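Local coordinates for protein UTP-glucose-1-phosphate uridylyltransferase 2 (Trypanosoma brucei, PDB 3GUE) that probably catalyses the reversible transfer of a uridylyl group from UTP to alpha-D-glucose 1-phosphate, giving UDP-glucose and diphosphate, and binds UDP-glucose in this crystal, at residues C28-I31 with F32-H36; A14-E17 with K18-S22; P166-Q170 with D171-P175; H191-V194 with Y195-L198. All blocks are in the same frame, centred on the assembly; numbering follows the deposited sequence.

Contact 1: C28-I31 with F32-H36; sequences CIHI and FLIQH. With DTU ((2R,3S)-1,4-dimercaptobutane-2,3-diol), chain H.
The carbonyl oxygen of C28 takes the backbone N-H of F32 in a nearly straight bond, F32 N to C28 O being 2.8 Å with 166° at the hydrogen. DTU, a dithiol probably carried over from the crystallisation liquor, also gives its O2 hydroxyl to C28 O, though the placing of that hydroxyl is less sure. The same i to i+4 bonding runs on through I29 with L33, H30 with I34 and I31 with Q35, the regular pattern of helix 26-40. I29 and L33 lie alongside each other, CG2 of I29 reaching CD1 of L33 at 3.9 Å. On the exposed side, CD1 of I34 comes obliquely to the H30 ring and is 3.4 Å from its NE2. C28, I31, F32 and Q35 line the DTU pocket, which V165 and L348 help to close. The F32 ring swings out with CG trans to the backbone N (chi1 177°), turning its edge to the dithiol; CB of F32 is 3.4 Å from DTU C1. CG2 of I31 touches DTU C3 at 3.8 Å, and the Q35 amide nitrogen NE2 makes a weak bond of 3.0 Å to DTU O3, the placing of this amide against the dithiol being less sure.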
loop_
_atom_site.group_PDB
_atom_site.type_symbol
_atom_site.label_atom_id
_atom_site.label_comp_id
_atom_site.label_asym_id
_atom_site.label_seq_id
_atom_site.Cartn_x
_atom_site.Cartn_y
_atom_site.Cartn_z
ATOM N N CYS A 28 1.234 19.530 -9.970
ATOM C CA CYS A 28 1.880 18.216 -10.131
ATOM C C CYS A 28 3.050 18.290 -11.137
ATOM O O CYS A 28 4.133 17.742 -10.884
ATOM C CB CYS A 28 0.870 17.140 -10.538
ATOM S SG CYS A 28 1.650 15.603 -11.091
ATOM N N ILE A 29 2.835 18.971 -12.264
ATOM C CA ILE A 29 3.896 19.167 -13.269
ATOM C C ILE A 29 5.099 19.852 -12.599
ATOM O O ILE A 29 6.215 19.364 -12.681
ATOM C CB ILE A 29 3.400 19.937 -14.522
ATOM C CG1 ILE A 29 2.319 19.123 -15.262
ATOM C CG2 ILE A 29 4.592 20.284 -15.462
ATOM C CD1 ILE A 29 1.503 19.888 -16.262
ATOM N N HIS A 30 4.835 20.951 -11.901
ATOM C CA HIS A 30 5.856 21.704 -11.156
ATOM C C HIS A 30 6.653 20.854 -10.136
ATOM O O HIS A 30 7.880 20.895 -10.125
ATOM C CB HIS A 30 5.203 22.951 -10.529
ATOM C CG HIS A 30 6.074 23.697 -9.566
ATOM N ND1 HIS A 30 5.587 24.241 -8.399
ATOM C CD2 HIS A 30 7.393 23.996 -9.597
ATOM C CE1 HIS A 30 6.570 24.836 -7.746
ATOM N NE2 HIS A 30 7.676 24.705 -8.454
ATOM N N ILE A 31 5.953 20.115 -9.273
ATOM C CA ILE A 31 6.579 19.200 -8.314
ATOM C C ILE A 31 7.410 18.115 -9.050
ATOM O O ILE A 31 8.546 17.831 -8.664
ATOM C CB ILE A 31 5.515 18.552 -7.374
ATOM C CG1 ILE A 31 4.697 19.642 -6.643
ATOM C CG2 ILE A 31 6.151 17.553 -6.383
ATOM C CD1 ILE A 31 3.645 19.092 -5.627
ATOM N N PHE A 32 6.851 17.527 -10.103
ATOM C CA PHE A 32 7.579 16.546 -10.916
ATOM C C PHE A 32 8.888 17.099 -11.510
ATOM O O PHE A 32 9.904 16.409 -11.514
ATOM C CB PHE A 32 6.676 15.951 -12.024
ATOM C CG PHE A 32 7.400 14.973 -12.952
ATOM C CD1 PHE A 32 7.518 13.629 -12.617
ATOM C CD2 PHE A 32 7.982 15.420 -14.148
ATOM C CE1 PHE A 32 8.204 12.746 -13.455
ATOM C CE2 PHE A 32 8.669 14.552 -14.977
ATOM C CZ PHE A 32 8.777 13.220 -14.647
ATOM N N LEU A 33 8.859 18.329 -12.018
ATOM C CA LEU A 33 10.026 18.885 -12.703
ATOM C C LEU A 33 11.105 19.292 -11.702
ATOM O O LEU A 33 12.286 19.267 -12.031
ATOM C CB LEU A 33 9.661 20.037 -13.664
ATOM C CG LEU A 33 8.838 19.635 -14.888
ATOM C CD1 LEU A 33 8.410 20.832 -15.702
ATOM C CD2 LEU A 33 9.642 18.683 -15.737
ATOM N N ILE A 34 10.678 19.619 -10.477
ATOM C CA ILE A 34 11.582 19.754 -9.324
ATOM C C ILE A 34 12.355 18.454 -9.125
ATOM O O ILE A 34 13.593 18.471 -9.110
ATOM C CB ILE A 34 10.804 20.129 -8.019
ATOM C CG1 ILE A 34 10.457 21.616 -8.049
ATOM C CG2 ILE A 34 11.610 19.801 -6.762
ATOM C CD1 ILE A 34 9.276 22.004 -7.177
ATOM N N GLN A 35 11.620 17.344 -8.982
ATOM C CA GLN A 35 12.206 16.014 -8.805
ATOM C C GLN A 35 13.083 15.569 -9.987
ATOM O O GLN A 35 14.124 14.938 -9.781
ATOM C CB GLN A 35 11.108 14.965 -8.590
ATOM C CG GLN A 35 10.130 15.246 -7.452
ATOM C CD GLN A 35 8.999 14.259 -7.426
ATOM O OE1 GLN A 35 8.536 13.808 -8.478
ATOM N NE2 GLN A 35 8.557 13.893 -6.226
ATOM N N HIS A 36 12.611 15.863 -11.205
ATOM C CA HIS A 36 13.324 15.667 -12.482
ATOM C C HIS A 36 14.695 16.341 -12.546
ATOM O O HIS A 36 15.697 15.701 -12.964
ATOM C CB HIS A 36 12.479 16.207 -13.653
ATOM C CG HIS A 36 12.888 15.680 -14.994
ATOM N ND1 HIS A 36 14.039 16.074 -15.632
ATOM C CD2 HIS A 36 12.294 14.776 -15.811
ATOM C CE1 HIS A 36 14.129 15.451 -16.796
ATOM N NE2 HIS A 36 13.079 14.659 -16.928
HETATM S S1 DTU H . 6.242 12.273 -9.424
HETATM C C1 DTU H . 5.484 13.906 -9.605
HETATM C C2 DTU H . 4.293 14.139 -8.711
HETATM O O2 DTU H . 3.704 15.349 -9.117
HETATM C C3 DTU H . 4.593 14.182 -7.198
HETATM O O3 DTU H . 5.681 13.378 -6.804
HETATM C C4 DTU H . 3.398 13.628 -6.475
HETATM S S4 DTU H . 2.190 14.918 -6.182
#

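Contact 2: A14-E17 with K18-S22; sequences ACLE and KMQAS
L16 and Q20 lie side by side one turn apart on the exposed side of helix 10-21, near the helix's C-terminal end. The leucine sets CG trans to its backbone N (chi1 -179°), which carries CD2 along the helix to the flat end of the glutamine: CD2 of L16 is 3.4 Å from CD of Q20. Q20 runs extended beyond CG, bringing its amide beside that methyl, while CG of Q20 rests 3.3 Å from the L16 carbonyl oxygen. Underneath, i to i+4 bonds hold the backbone, the straightest from Q20 N to L16 O at 3.0 Å and 173°. K18 is stretched from CB to NZ and leads away from the helix; its ammonium group forms a salt bridge with E185, and its methylenes pass P175. M19 faces the interior, against I29 and F32 of helix 26-40 and V165 of the neighbouring strand. Its chain bends only at the last torsion (chi3 88°). Close to the backbone, CG of M19 lies 3.1 Å from the carbonyl oxygen of C15, the same atom that accepts from M19 N at 2.9 Å.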
loop_
_atom_site.group_PDB
_atom_site.type_symbol
_atom_site.label_atom_id
_atom_site.label_comp_id
_atom_site.label_asym_id
_atom_site.label_seq_id
_atom_site.Cartn_x
_atom_site.Cartn_y
_atom_site.Cartn_z
ATOM N N ALA A 14 10.349 18.493 -22.586
ATOM C CA ALA A 14 9.640 17.350 -23.157
ATOM C C ALA A 14 8.612 16.724 -22.181
ATOM O O ALA A 14 7.482 16.420 -22.605
ATOM C CB ALA A 14 10.647 16.277 -23.678
ATOM N N CYS A 15 8.992 16.543 -20.905
ATOM C CA CYS A 15 8.070 16.028 -19.872
ATOM C C CYS A 15 6.946 17.035 -19.670
ATOM O O CYS A 15 5.787 16.654 -19.538
ATOM C CB CYS A 15 8.747 15.742 -18.511
ATOM S SG CYS A 15 10.066 14.486 -18.538
ATOM N N LEU A 16 7.309 18.311 -19.681
ATOM C CA LEU A 16 6.353 19.397 -19.398
ATOM C C LEU A 16 5.254 19.393 -20.422
ATOM O O LEU A 16 4.067 19.411 -20.067
ATOM C CB LEU A 16 7.063 20.762 -19.367
ATOM C CG LEU A 16 6.246 22.025 -19.075
ATOM C CD1 LEU A 16 7.190 23.105 -18.629
ATOM C CD2 LEU A 16 5.456 22.505 -20.318
ATOM N N GLU A 17 5.658 19.352 -21.698
ATOM C CA GLU A 17 4.747 19.454 -22.816
ATOM C C GLU A 17 3.867 18.235 -22.917
ATOM O O GLU A 17 2.681 18.366 -23.171
ATOM C CB GLU A 17 5.511 19.710 -24.135
ATOM C CG GLU A 17 6.001 21.151 -24.301
ATOM C CD GLU A 17 6.869 21.408 -25.548
ATOM O OE1 GLU A 17 7.292 20.461 -26.246
ATOM O OE2 GLU A 17 7.129 22.600 -25.822
ATOM N N LYS A 18 4.447 17.049 -22.701
ATOM C CA LYS A 18 3.686 15.801 -22.707
ATOM C C LYS A 18 2.647 15.764 -21.573
ATOM O O LYS A 18 1.551 15.224 -21.759
ATOM C CB LYS A 18 4.635 14.599 -22.576
ATOM C CG LYS A 18 3.961 13.231 -22.674
ATOM C CD LYS A 18 4.976 12.089 -22.697
ATOM C CE LYS A 18 4.373 10.805 -23.310
ATOM N NZ LYS A 18 5.479 9.804 -23.491
ATOM N N MET A 19 3.003 16.300 -20.399
ATOM C CA MET A 19 2.069 16.360 -19.259
ATOM C C MET A 19 0.915 17.328 -19.513
ATOM O O MET A 19 -0.264 16.996 -19.310
ATOM C CB MET A 19 2.795 16.704 -17.951
ATOM C CG MET A 19 3.704 15.571 -17.452
ATOM S SD MET A 19 4.796 15.973 -16.085
ATOM C CE MET A 19 3.762 15.627 -14.692
ATOM N N GLN A 20 1.255 18.519 -19.965
ATOM C CA GLN A 20 0.255 19.505 -20.348
ATOM C C GLN A 20 -0.664 18.986 -21.481
ATOM O O GLN A 20 -1.861 19.284 -21.499
ATOM C CB GLN A 20 0.933 20.813 -20.752
ATOM C CG GLN A 20 1.570 21.586 -19.616
ATOM C CD GLN A 20 2.123 22.932 -20.080
ATOM O OE1 GLN A 20 2.248 23.185 -21.275
ATOM N NE2 GLN A 20 2.466 23.789 -19.137
ATOM N N ALA A 21 -0.117 18.198 -22.413
ATOM C CA ALA A 21 -0.929 17.628 -23.516
ATOM C C ALA A 21 -1.968 16.619 -23.023
ATOM O O ALA A 21 -2.975 16.385 -23.685
ATOM C CB ALA A 21 -0.041 16.978 -24.567
ATOM N N SER A 22 -1.716 16.014 -21.864
ATOM C CA SER A 22 -2.621 15.007 -21.323
ATOM C C SER A 22 -3.505 15.520 -20.194
ATOM O O SER A 22 -4.249 14.740 -19.606
ATOM C CB SER A 22 -1.856 13.757 -20.866
ATOM O OG SER A 22 -1.843 12.765 -21.890
#

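Contact 3: P166-Q170 with D171-P175; sequences PKIRQ and DNFFP
R169 and D171 bury most surface here, meeting at a tight reversal of the chain. The guanidinium grips the carboxylate side-on in a two-point salt bridge: NE of R169 to OD1 of D171 at 2.9 Å and 176°, and NH2 of R169 to OD2 of D171 also at 2.9 Å. NE uses the syn lone pair of OD1, while NH2 meets OD2 on its syn side but somewhat out of the carboxylate plane; the two flat groups are only 15° from coplanar. A bend at chi3 (57°) turns the arginine's end back to the aspartate. Its backbone is held as well, R169 N donating to F174 O at 2.9 Å and R169 O accepting from F173 N. Within the loop N172 makes an Asx turn, OD1 taking the N-H of F174 at 3.1 Å. The F173 ring presents one face to Q170 O, 3.8 Å from its CZ, while CD1 of I168 comes to its edge in plane, 3.9 Å from CD1 of F173. Further along, I168 and P175 form a single beta bridge, and CB of P166 touches CB of P175. The loop folds back on the end of strand 165-169, which pairs with strand 344-349; I168 packs against F32 and H36 of helix 26-40, while F174 and P175 rest on helix 10-21.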
loop_
_atom_site.group_PDB
_atom_site.type_symbol
_atom_site.label_atom_id
_atom_site.label_comp_id
_atom_site.label_asym_id
_atom_site.label_seq_id
_atom_site.Cartn_x
_atom_site.Cartn_y
_atom_site.Cartn_z
ATOM N N PRO A 166 4.984 10.993 -16.605
ATOM C CA PRO A 166 5.595 10.019 -17.517
ATOM C C PRO A 166 6.751 9.257 -16.870
ATOM O O PRO A 166 7.428 9.788 -15.978
ATOM C CB PRO A 166 6.103 10.912 -18.667
ATOM C CG PRO A 166 6.430 12.195 -18.029
ATOM C CD PRO A 166 5.380 12.382 -16.934
ATOM N N LYS A 167 6.913 7.996 -17.261
ATOM C CA LYS A 167 8.128 7.229 -16.998
ATOM C C LYS A 167 9.187 7.918 -17.842
ATOM O O LYS A 167 8.880 8.400 -18.937
ATOM C CB LYS A 167 7.976 5.799 -17.479
ATOM C CG LYS A 167 6.915 5.008 -16.729
ATOM C CD LYS A 167 6.789 3.632 -17.345
ATOM C CE LYS A 167 5.592 2.895 -16.761
ATOM N NZ LYS A 167 5.517 1.487 -17.260
ATOM N N ILE A 168 10.407 8.026 -17.330
ATOM C CA ILE A 168 11.436 8.783 -18.053
ATOM C C ILE A 168 12.627 7.841 -18.316
ATOM O O ILE A 168 12.896 6.986 -17.497
ATOM C CB ILE A 168 11.819 10.101 -17.317
ATOM C CG1 ILE A 168 12.359 9.839 -15.899
ATOM C CG2 ILE A 168 10.574 11.074 -17.242
ATOM C CD1 ILE A 168 13.284 10.963 -15.392
ATOM N N ARG A 169 13.295 7.977 -19.459
ATOM C CA ARG A 169 14.396 7.066 -19.819
ATOM C C ARG A 169 15.547 7.212 -18.821
ATOM O O ARG A 169 15.919 8.334 -18.443
ATOM C CB ARG A 169 14.907 7.357 -21.235
ATOM C CG ARG A 169 13.915 7.225 -22.401
ATOM C CD ARG A 169 14.633 7.561 -23.750
ATOM N NE ARG A 169 15.825 6.721 -24.001
ATOM C CZ ARG A 169 15.925 5.758 -24.915
ATOM N NH1 ARG A 169 14.914 5.488 -25.731
ATOM N NH2 ARG A 169 17.065 5.083 -25.045
ATOM N N GLN A 170 16.142 6.095 -18.424
ATOM C CA GLN A 170 17.276 6.146 -17.487
ATOM C C GLN A 170 18.514 6.859 -18.055
ATOM O O GLN A 170 19.305 7.458 -17.297
ATOM C CB GLN A 170 17.657 4.744 -17.031
ATOM C CG GLN A 170 16.685 4.103 -15.978
ATOM C CD GLN A 170 17.127 2.755 -15.570
ATOM O OE1 GLN A 170 18.261 2.373 -15.849
ATOM N NE2 GLN A 170 16.245 1.993 -14.889
ATOM N N ASP A 171 18.678 6.804 -19.376
ATOM C CA ASP A 171 19.851 7.427 -20.060
ATOM C C ASP A 171 19.770 8.937 -20.266
ATOM O O ASP A 171 20.677 9.675 -19.849
ATOM C CB ASP A 171 20.258 6.677 -21.356
ATOM C CG ASP A 171 19.140 6.651 -22.433
ATOM O OD1 ASP A 171 18.078 7.290 -22.253
ATOM O OD2 ASP A 171 19.343 5.992 -23.481
ATOM N N ASN A 172 18.686 9.422 -20.860
ATOM C CA ASN A 172 18.600 10.860 -21.173
ATOM C C ASN A 172 17.470 11.636 -20.473
ATOM O O ASN A 172 17.280 12.837 -20.733
ATOM C CB ASN A 172 18.631 11.116 -22.714
ATOM C CG ASN A 172 17.359 10.654 -23.447
ATOM O OD1 ASN A 172 16.282 10.499 -22.866
ATOM N ND2 ASN A 172 17.486 10.444 -24.728
ATOM N N PHE A 173 16.702 10.937 -19.643
ATOM C CA PHE A 173 15.598 11.509 -18.822
ATOM C C PHE A 173 14.397 12.101 -19.590
ATOM O O PHE A 173 13.540 12.770 -19.008
ATOM C CB PHE A 173 16.141 12.472 -17.735
ATOM C CG PHE A 173 17.322 11.901 -16.960
ATOM C CD1 PHE A 173 17.115 11.036 -15.886
ATOM C CD2 PHE A 173 18.641 12.196 -17.338
ATOM C CE1 PHE A 173 18.201 10.495 -15.181
ATOM C CE2 PHE A 173 19.746 11.645 -16.633
ATOM C CZ PHE A 173 19.509 10.799 -15.558
ATOM N N PHE A 174 14.341 11.836 -20.886
ATOM C CA PHE A 174 13.172 12.211 -21.699
ATOM C C PHE A 174 11.990 11.318 -21.365
ATOM O O PHE A 174 12.198 10.197 -20.960
ATOM C CB PHE A 174 13.511 12.112 -23.179
ATOM C CG PHE A 174 14.111 13.387 -23.743
ATOM C CD1 PHE A 174 13.377 14.192 -24.604
ATOM C CD2 PHE A 174 15.406 13.774 -23.394
ATOM C CE1 PHE A 174 13.932 15.383 -25.120
ATOM C CE2 PHE A 174 15.977 14.952 -23.884
ATOM C CZ PHE A 174 15.234 15.767 -24.740
ATOM N N PRO A 175 10.743 11.794 -21.545
ATOM C CA PRO A 175 9.680 10.792 -21.353
ATOM C C PRO A 175 9.825 9.676 -22.392
ATOM O O PRO A 175 10.133 9.927 -23.572
ATOM C CB PRO A 175 8.384 11.572 -21.645
ATOM C CG PRO A 175 8.752 12.999 -21.578
ATOM C CD PRO A 175 10.207 13.094 -21.962
#

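Contact 4: H191-V194 with Y195-L198. With UPG (uridine-5'-diphosphate-glucose), chain C.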
loop_
_atom_site.group_PDB
_atom_site.type_symbol
_atom_site.label_atom_id
_atom_site.label_comp_id
_atom_site.label_asym_id
_atom_site.label_seq_id
_atom_site.Cartn_x
_atom_site.Cartn_y
_atom_site.Cartn_z
ATOM N N HIS A 191 1.216 7.053 -3.819
ATOM C CA HIS A 191 0.196 7.503 -2.880
ATOM C C HIS A 191 0.567 8.805 -2.109
ATOM O O HIS A 191 -0.308 9.487 -1.594
ATOM C CB HIS A 191 -0.293 6.341 -1.959
ATOM C CG HIS A 191 0.822 5.504 -1.389
ATOM N ND1 HIS A 191 1.715 5.986 -0.460
ATOM C CD2 HIS A 191 1.233 4.244 -1.678
ATOM C CE1 HIS A 191 2.614 5.053 -0.175
ATOM N NE2 HIS A 191 2.347 3.985 -0.908
ATOM N N GLY A 192 1.845 9.181 -2.078
ATOM C CA GLY A 192 2.241 10.496 -1.568
ATOM C C GLY A 192 1.531 11.631 -2.285
ATOM O O GLY A 192 1.433 12.742 -1.736
ATOM N N ASP A 193 1.016 11.317 -3.491
ATOM C CA ASP A 193 0.305 12.223 -4.401
ATOM C C ASP A 193 -0.992 12.723 -3.767
ATOM O O ASP A 193 -1.500 13.771 -4.126
ATOM C CB ASP A 193 -0.000 11.477 -5.716
ATOM C CG ASP A 193 -0.365 12.391 -6.891
ATOM O OD1 ASP A 193 0.147 13.525 -7.008
ATOM O OD2 ASP A 193 -1.132 11.934 -7.767
ATOM N N VAL A 194 -1.516 11.968 -2.804
ATOM C CA VAL A 194 -2.785 12.312 -2.155
ATOM C C VAL A 194 -2.941 13.761 -1.649
ATOM O O VAL A 194 -4.011 14.354 -1.767
ATOM C CB VAL A 194 -3.127 11.300 -1.015
ATOM C CG1 VAL A 194 -2.123 11.417 0.171
ATOM C CG2 VAL A 194 -4.579 11.499 -0.568
ATOM N N TYR A 195 -1.868 14.336 -1.109
ATOM C CA TYR A 195 -1.965 15.635 -0.452
ATOM C C TYR A 195 -2.212 16.744 -1.488
ATOM O O TYR A 195 -3.172 17.521 -1.358
ATOM C CB TYR A 195 -0.738 15.917 0.429
ATOM C CG TYR A 195 -0.428 14.835 1.464
ATOM C CD1 TYR A 195 -1.300 14.569 2.543
ATOM C CD2 TYR A 195 0.738 14.073 1.364
ATOM C CE1 TYR A 195 -1.007 13.567 3.489
ATOM C CE2 TYR A 195 1.041 13.085 2.308
ATOM C CZ TYR A 195 0.162 12.829 3.367
ATOM O OH TYR A 195 0.485 11.849 4.301
ATOM N N THR A 196 -1.381 16.776 -2.521
ATOM C CA THR A 196 -1.554 17.704 -3.668
ATOM C C THR A 196 -2.858 17.495 -4.445
ATOM O O THR A 196 -3.521 18.460 -4.824
ATOM C CB THR A 196 -0.327 17.690 -4.616
ATOM O OG1 THR A 196 -0.461 18.711 -5.622
ATOM C CG2 THR A 196 -0.150 16.352 -5.279
ATOM N N VAL A 197 -3.259 16.247 -4.613
ATOM C CA VAL A 197 -4.540 15.940 -5.256
ATOM C C VAL A 197 -5.724 16.483 -4.450
ATOM O O VAL A 197 -6.622 17.135 -5.026
ATOM C CB VAL A 197 -4.686 14.440 -5.509
ATOM C CG1 VAL A 197 -6.114 14.103 -5.933
ATOM C CG2 VAL A 197 -3.648 13.986 -6.570
ATOM N N LEU A 198 -5.727 16.219 -3.142
ATOM C CA LEU A 198 -6.737 16.778 -2.229
ATOM C C LEU A 198 -6.789 18.314 -2.304
ATOM O O LEU A 198 -7.872 18.909 -2.333
ATOM C CB LEU A 198 -6.501 16.304 -0.776
ATOM C CG LEU A 198 -7.057 14.940 -0.357
ATOM C CD1 LEU A 198 -6.662 14.620 1.122
ATOM C CD2 LEU A 198 -8.566 14.850 -0.585
HETATM N N1 UPG C . -1.375 3.530 -4.688
HETATM C C2 UPG C . -2.046 4.679 -5.155
HETATM N N3 UPG C . -1.341 5.528 -5.990
HETATM C C4 UPG C . -0.039 5.303 -6.371
HETATM C C5 UPG C . 0.641 4.175 -5.894
HETATM C C6 UPG C . -0.014 3.284 -5.050
HETATM O O2 UPG C . -3.224 4.963 -4.896
HETATM O O4 UPG C . 0.485 6.125 -7.135
HETATM C C1C UPG C . -2.090 2.579 -3.777
HETATM C C2C UPG C . -2.055 1.072 -4.050
HETATM O O2C UPG C . -3.032 0.709 -5.036
HETATM C C3C UPG C . -2.451 0.547 -2.672
HETATM C C4C UPG C . -1.725 1.501 -1.738
HETATM O O4C UPG C . -1.456 2.714 -2.492
HETATM O O3C UPG C . -3.854 0.730 -2.492
HETATM C C5C UPG C . -0.349 0.921 -1.274
HETATM O O5C UPG C . 0.598 0.813 -2.303
HETATM P PA UPG C . 1.571 -0.471 -2.406
HETATM O O1A UPG C . 0.670 -1.647 -2.244
HETATM O O2A UPG C . 2.456 -0.393 -3.574
HETATM O O3A UPG C . 2.448 -0.334 -1.020
HETATM P PB UPG C . 3.853 0.460 -0.814
HETATM O O1B UPG C . 3.679 1.835 -1.312
HETATM O O2B UPG C . 5.011 -0.361 -1.288
HETATM O O3B UPG C . 3.936 0.385 0.788
HETATM C "C1'" UPG C . 2.924 1.101 1.586
HETATM C "C2'" UPG C . 3.627 2.122 2.469
HETATM C "C3'" UPG C . 4.637 1.370 3.327
HETATM C "C4'" UPG C . 3.887 0.347 4.197
HETATM C "C5'" UPG C . 3.070 -0.621 3.304
HETATM C "C6'" UPG C . 2.097 -1.414 4.136
HETATM O "O2'" UPG C . 4.313 3.111 1.680
HETATM O "O3'" UPG C . 5.383 2.303 4.090
HETATM O "O4'" UPG C . 4.797 -0.389 5.000
HETATM O "O5'" UPG C . 2.239 0.078 2.337
HETATM O "O6'" UPG C . 1.640 -2.538 3.380
HETATM O O HOH W 1 1.402 15.302 -2.368
#
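The loop that brings H191 to the UDP-glucose site runs straight into the start of helix 194-201. NE2 of H191 points at the beta-phosphate of the bound nucleotide sugar, donating to UPG O1B at 2.6 Å and 165°, with the oxygen near the ring plane. The other ring nitrogen, ND1, is tied to the backbone N of M352, a bond that helps fix the rotation of the imidazole. Q162, N219 and K376 are among the other residues bonded to the same ligand. Past the histidine, V194 N bonds to H191 O, and the first regular helical bonds follow: V197 N to D193 O at 3.1 Å and L198 N to V194 O at 2.9 Å. At this N-terminal turn a water links the loop to the first turn of the helix, donating to G192 O at 2.6 Å and accepting from T196 N at 3.2 Å. CG1 of V194 sits over the centre of the Y195 ring in a CH-pi contact, 3.9 Å from the centroid and 4° off the normal. Y195 OH reaches M352 O. D193 sends its carboxylate past the methyls of T196 and V197, OD2 lying 3.5 Å from CG2 of V197; that oxygen accepts from N163 N and from NE2 of Q162, a residue that itself binds UDP-glucose.

Overall arrangement
Contacts 1, 2 and 3 pack together, with centres 12 to 14 Å apart. Helices 10-21 and 26-40 meet where CG1 of I29 touches CB of M19 at 3.6 Å, and the turn of contact 3 lies against both: CA of C15 is 3.5 Å from CG of P175, and NE2 of H36 probably hydrogen-bonds to O of F173 at 2.8 Å. Contact 4 stands closer to the chain's centre, about 23 Å from contact 3 between centres, and meets contact 1 lightly through I31 and T196. Both line the DTU pocket, C28, I31, F32 and Q35 from one and D193 and T196 from the other. Contact 4 alone touches UDP-glucose; the C28 side chain is about 10 Å from it.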